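Local atomic coordinates of UL18 protein (Human herpesvirus 5, PDB entry 3D2U), a protein that resembles MHC class I molecules and protects infected cells from natural killer cells by engaging the host inhibitory receptor LILRB1. Residues E115-L124 against W134-L144. The protein carries 4 engineered substitutions. Sequence-based numbering, arbitrary orientation.
Sequences EGFGWDGETL and WTGPNYEISWL
Ser142 reaches Glu122 with its hydroxyl: OG donates to OE1 over 2.7 Å and arrives from above the carboxylate plane, 35° out of it. A bend in the glutamate chain at chi2 (-65°) turns the carboxylate toward Ser142, while Glu122 CB packs on Leu144 CG and Glu122 CG lies against the Trp143 indole. The other oxygen, OE2, takes a long bond from a water that also accepts from Trp143 N. Inside the hairpin's type I' turn, from Trp119 to Glu122, Asp120 OD2 receives a weak, bent bond from Trp143 NE1 (3.1 Å, 133° at the hydrogen). Arg91 N and Ser92 N also bond to OD2 and Gln93 N to OD1, so the indole is only one donor among several. Further along, a second water bridges Thr123 O (2.8 Å) to Asn138 N, and Thr123 OG1 hydrogen-bonds an aromatic side chain on the chain of another protein. Pro137 has no hydrogen to offer Leu124 O; its CD packs there at 3.1 Å. At the far end Trp134 CH2 touches Phe117 CE1 at 3.7 Å, the rings meeting obliquely, and Glu115 OE1 lies at the indole edge. Trp134 NE1 bonds to Thr163 OG1, Glu115 OE2 to Gln166 NE2, and apolar side chains of the bound peptide pack on Glu115, Phe117 and Trp134. Side chains and waters, not strand pairing, thus fasten this loop to the MHC-like platform's edge.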
loop_
_atom_site.group_PDB
_atom_site.type_symbol
_atom_site.label_atom_id
_atom_site.label_comp_id
_atom_site.label_asym_id
_atom_site.label_seq_id
_atom_site.Cartn_x
_atom_site.Cartn_y
_atom_site.Cartn_z
ATOM N N GLU A 115 -4.419 10.121 21.763
ATOM C CA GLU A 115 -2.991 10.400 21.750
ATOM C C GLU A 115 -2.343 9.024 21.727
ATOM O O GLU A 115 -2.748 8.126 22.465
ATOM C CB GLU A 115 -2.513 11.206 22.964
ATOM C CG GLU A 115 -1.017 11.577 22.831
ATOM C CD GLU A 115 -0.596 12.817 23.616
ATOM O OE1 GLU A 115 0.451 12.755 24.298
ATOM O OE2 GLU A 115 -1.294 13.851 23.538
ATOM N N GLY A 116 -1.361 8.852 20.850
ATOM C CA GLY A 116 -0.706 7.565 20.745
ATOM C C GLY A 116 0.765 7.598 20.381
ATOM O O GLY A 116 1.222 8.453 19.622
ATOM N N PHE A 117 1.500 6.631 20.919
ATOM C CA PHE A 117 2.929 6.496 20.669
ATOM C C PHE A 117 3.249 5.101 20.178
ATOM O O PHE A 117 2.631 4.122 20.591
ATOM C CB PHE A 117 3.752 6.727 21.939
ATOM C CG PHE A 117 3.645 8.107 22.495
ATOM C CD1 PHE A 117 2.471 8.536 23.090
ATOM C CD2 PHE A 117 4.718 8.983 22.414
ATOM C CE1 PHE A 117 2.361 9.821 23.595
ATOM C CE2 PHE A 117 4.622 10.269 22.915
ATOM C CZ PHE A 117 3.443 10.694 23.507
ATOM N N GLY A 118 4.245 5.030 19.313
ATOM C CA GLY A 118 4.694 3.764 18.788
ATOM C C GLY A 118 6.191 3.859 18.587
ATOM O O GLY A 118 6.692 4.884 18.126
ATOM N N TRP A 119 6.922 2.819 18.971
ATOM C CA TRP A 119 8.353 2.826 18.750
ATOM C C TRP A 119 8.682 1.655 17.841
ATOM O O TRP A 119 8.155 0.553 18.014
ATOM C CB TRP A 119 9.138 2.742 20.063
ATOM C CG TRP A 119 10.463 3.434 19.938
ATOM C CD1 TRP A 119 10.674 4.768 19.718
ATOM C CD2 TRP A 119 11.745 2.823 19.928
ATOM N NE1 TRP A 119 12.014 5.020 19.561
ATOM C CE2 TRP A 119 12.699 3.840 19.690
ATOM C CE3 TRP A 119 12.189 1.512 20.090
ATOM C CZ2 TRP A 119 14.061 3.590 19.615
ATOM C CZ3 TRP A 119 13.534 1.267 20.012
ATOM C CH2 TRP A 119 14.463 2.299 19.777
ATOM N N ASP A 120 9.558 1.906 16.875
ATOM C CA ASP A 120 9.944 0.889 15.907
ATOM C C ASP A 120 8.702 0.190 15.352
ATOM O O ASP A 120 8.678 -1.027 15.200
ATOM C CB ASP A 120 10.877 -0.131 16.549
ATOM C CG ASP A 120 11.451 -1.097 15.549
ATOM O OD1 ASP A 120 11.463 -0.775 14.344
ATOM O OD2 ASP A 120 11.898 -2.184 15.969
ATOM N N GLY A 121 7.671 0.975 15.055
ATOM C CA GLY A 121 6.444 0.428 14.498
ATOM C C GLY A 121 5.584 -0.367 15.470
ATOM O O GLY A 121 4.599 -0.985 15.064
ATOM N N GLU A 122 5.951 -0.348 16.751
ATOM C CA GLU A 122 5.228 -1.077 17.792
ATOM C C GLU A 122 4.485 -0.116 18.692
ATOM O O GLU A 122 5.069 0.838 19.194
ATOM C CB GLU A 122 6.214 -1.860 18.664
ATOM C CG GLU A 122 7.098 -2.834 17.914
ATOM C CD GLU A 122 6.310 -3.961 17.276
ATOM O OE1 GLU A 122 5.375 -4.478 17.922
ATOM O OE2 GLU A 122 6.640 -4.350 16.137
ATOM N N THR A 123 3.206 -0.359 18.930
ATOM C CA THR A 123 2.488 0.533 19.830
ATOM C C THR A 123 3.116 0.456 21.218
ATOM O O THR A 123 3.313 -0.626 21.776
ATOM C CB THR A 123 0.997 0.188 19.920
ATOM O OG1 THR A 123 0.425 0.242 18.608
ATOM C CG2 THR A 123 0.279 1.188 20.823
ATOM N N LEU A 124 3.426 1.629 21.754
ATOM C CA LEU A 124 4.068 1.783 23.050
ATOM C C LEU A 124 3.056 2.146 24.154
ATOM O O LEU A 124 3.043 1.530 25.230
ATOM C CB LEU A 124 5.136 2.865 22.905
ATOM C CG LEU A 124 6.007 3.354 24.057
ATOM C CD1 LEU A 124 6.810 2.194 24.619
ATOM C CD2 LEU A 124 6.948 4.445 23.533
ATOM N N TRP A 134 -3.955 5.720 30.513
ATOM C CA TRP A 134 -3.060 5.249 29.436
ATOM C C TRP A 134 -2.967 3.726 29.397
ATOM O O TRP A 134 -2.908 3.075 30.433
ATOM C CB TRP A 134 -1.619 5.776 29.587
ATOM C CG TRP A 134 -1.417 7.243 29.339
ATOM C CD1 TRP A 134 -1.562 8.246 30.248
ATOM C CD2 TRP A 134 -1.018 7.873 28.108
ATOM N NE1 TRP A 134 -1.278 9.458 29.671
ATOM C CE2 TRP A 134 -0.945 9.261 28.361
ATOM C CE3 TRP A 134 -0.719 7.399 26.822
ATOM C CZ2 TRP A 134 -0.586 10.188 27.370
ATOM C CZ3 TRP A 134 -0.361 8.327 25.835
ATOM C CH2 TRP A 134 -0.299 9.705 26.119
ATOM N N THR A 135 -2.961 3.163 28.197
ATOM C CA THR A 135 -2.816 1.730 28.036
ATOM C C THR A 135 -1.418 1.517 27.460
ATOM O O THR A 135 -0.752 2.492 27.088
ATOM C CB THR A 135 -3.890 1.149 27.105
ATOM O OG1 THR A 135 -3.934 1.893 25.884
ATOM C CG2 THR A 135 -5.259 1.204 27.784
ATOM N N GLY A 136 -0.967 0.264 27.399
ATOM C CA GLY A 136 0.377 -0.016 26.913
ATOM C C GLY A 136 0.493 -0.887 25.679
ATOM O O GLY A 136 -0.467 -1.019 24.923
ATOM N N PRO A 137 1.666 -1.503 25.446
ATOM C CA PRO A 137 1.801 -2.348 24.255
ATOM C C PRO A 137 0.887 -3.552 24.275
ATOM O O PRO A 137 0.280 -3.883 25.299
ATOM C CB PRO A 137 3.266 -2.794 24.297
ATOM C CG PRO A 137 3.944 -1.721 25.088
ATOM C CD PRO A 137 2.940 -1.432 26.181
ATOM N N ASN A 138 0.773 -4.197 23.126
ATOM C CA ASN A 138 0.002 -5.414 23.066
ATOM C C ASN A 138 1.124 -6.440 23.190
ATOM O O ASN A 138 1.619 -6.964 22.197
ATOM C CB ASN A 138 -0.710 -5.561 21.729
ATOM C CG ASN A 138 -1.701 -6.712 21.741
ATOM O OD1 ASN A 138 -2.322 -6.988 22.769
ATOM N ND2 ASN A 138 -1.872 -7.372 20.602
ATOM N N TYR A 139 1.547 -6.690 24.423
ATOM C CA TYR A 139 2.644 -7.613 24.683
ATOM C C TYR A 139 2.505 -9.022 24.118
ATOM O O TYR A 139 3.489 -9.755 24.066
ATOM C CB TYR A 139 2.897 -7.702 26.181
ATOM C CG TYR A 139 3.385 -6.424 26.804
ATOM C CD1 TYR A 139 2.677 -5.820 27.846
ATOM C CD2 TYR A 139 4.574 -5.830 26.381
ATOM C CE1 TYR A 139 3.142 -4.661 28.449
ATOM C CE2 TYR A 139 5.049 -4.663 26.987
ATOM C CZ TYR A 139 4.332 -4.089 28.014
ATOM O OH TYR A 139 4.804 -2.951 28.620
ATOM N N GLU A 140 1.309 -9.415 23.693
ATOM C CA GLU A 140 1.139 -10.758 23.147
ATOM C C GLU A 140 1.723 -10.919 21.744
ATOM O O GLU A 140 2.159 -12.005 21.378
ATOM C CB GLU A 140 -0.348 -11.164 23.149
ATOM N N ILE A 141 1.753 -9.841 20.967
ATOM C CA ILE A 141 2.275 -9.918 19.603
ATOM C C ILE A 141 3.495 -9.034 19.352
ATOM O O ILE A 141 4.088 -9.090 18.274
ATOM C CB ILE A 141 1.206 -9.494 18.574
ATOM C CG1 ILE A 141 0.808 -8.033 18.818
ATOM C CG2 ILE A 141 -0.022 -10.399 18.685
ATOM C CD1 ILE A 141 -0.064 -7.429 17.727
ATOM N N SER A 142 3.880 -8.233 20.341
ATOM C CA SER A 142 4.995 -7.302 20.174
ATOM C C SER A 142 6.345 -7.681 20.771
ATOM O O SER A 142 6.424 -8.178 21.897
ATOM C CB SER A 142 4.584 -5.938 20.732
ATOM O OG SER A 142 5.618 -4.989 20.567
ATOM N N TRP A 143 7.419 -7.410 20.030
ATOM C CA TRP A 143 8.748 -7.704 20.547
ATOM C C TRP A 143 9.009 -6.854 21.783
ATOM O O TRP A 143 9.972 -7.093 22.513
ATOM C CB TRP A 143 9.858 -7.463 19.501
ATOM C CG TRP A 143 10.180 -6.014 19.102
ATOM C CD1 TRP A 143 9.883 -5.422 17.904
ATOM C CD2 TRP A 143 10.970 -5.052 19.832
ATOM N NE1 TRP A 143 10.440 -4.178 17.839
ATOM C CE2 TRP A 143 11.115 -3.919 19.001
ATOM C CE3 TRP A 143 11.570 -5.039 21.100
ATOM C CZ2 TRP A 143 11.842 -2.778 19.392
ATOM C CZ3 TRP A 143 12.292 -3.906 21.492
ATOM C CH2 TRP A 143 12.422 -2.790 20.636
ATOM N N LEU A 144 8.142 -5.867 22.022
ATOM C CA LEU A 144 8.289 -4.990 23.185
ATOM C C LEU A 144 8.136 -5.726 24.522
ATOM O O LEU A 144 8.387 -5.147 25.579
ATOM C CB LEU A 144 7.285 -3.824 23.127
ATOM C CG LEU A 144 7.371 -2.765 22.009
ATOM C CD1 LEU A 144 6.451 -1.605 22.375
ATOM C CD2 LEU A 144 8.803 -2.250 21.831
HETATM O O HOH W 1 7.001 -7.488 16.910
HETATM O O HOH W 2 2.168 -3.041 20.891
#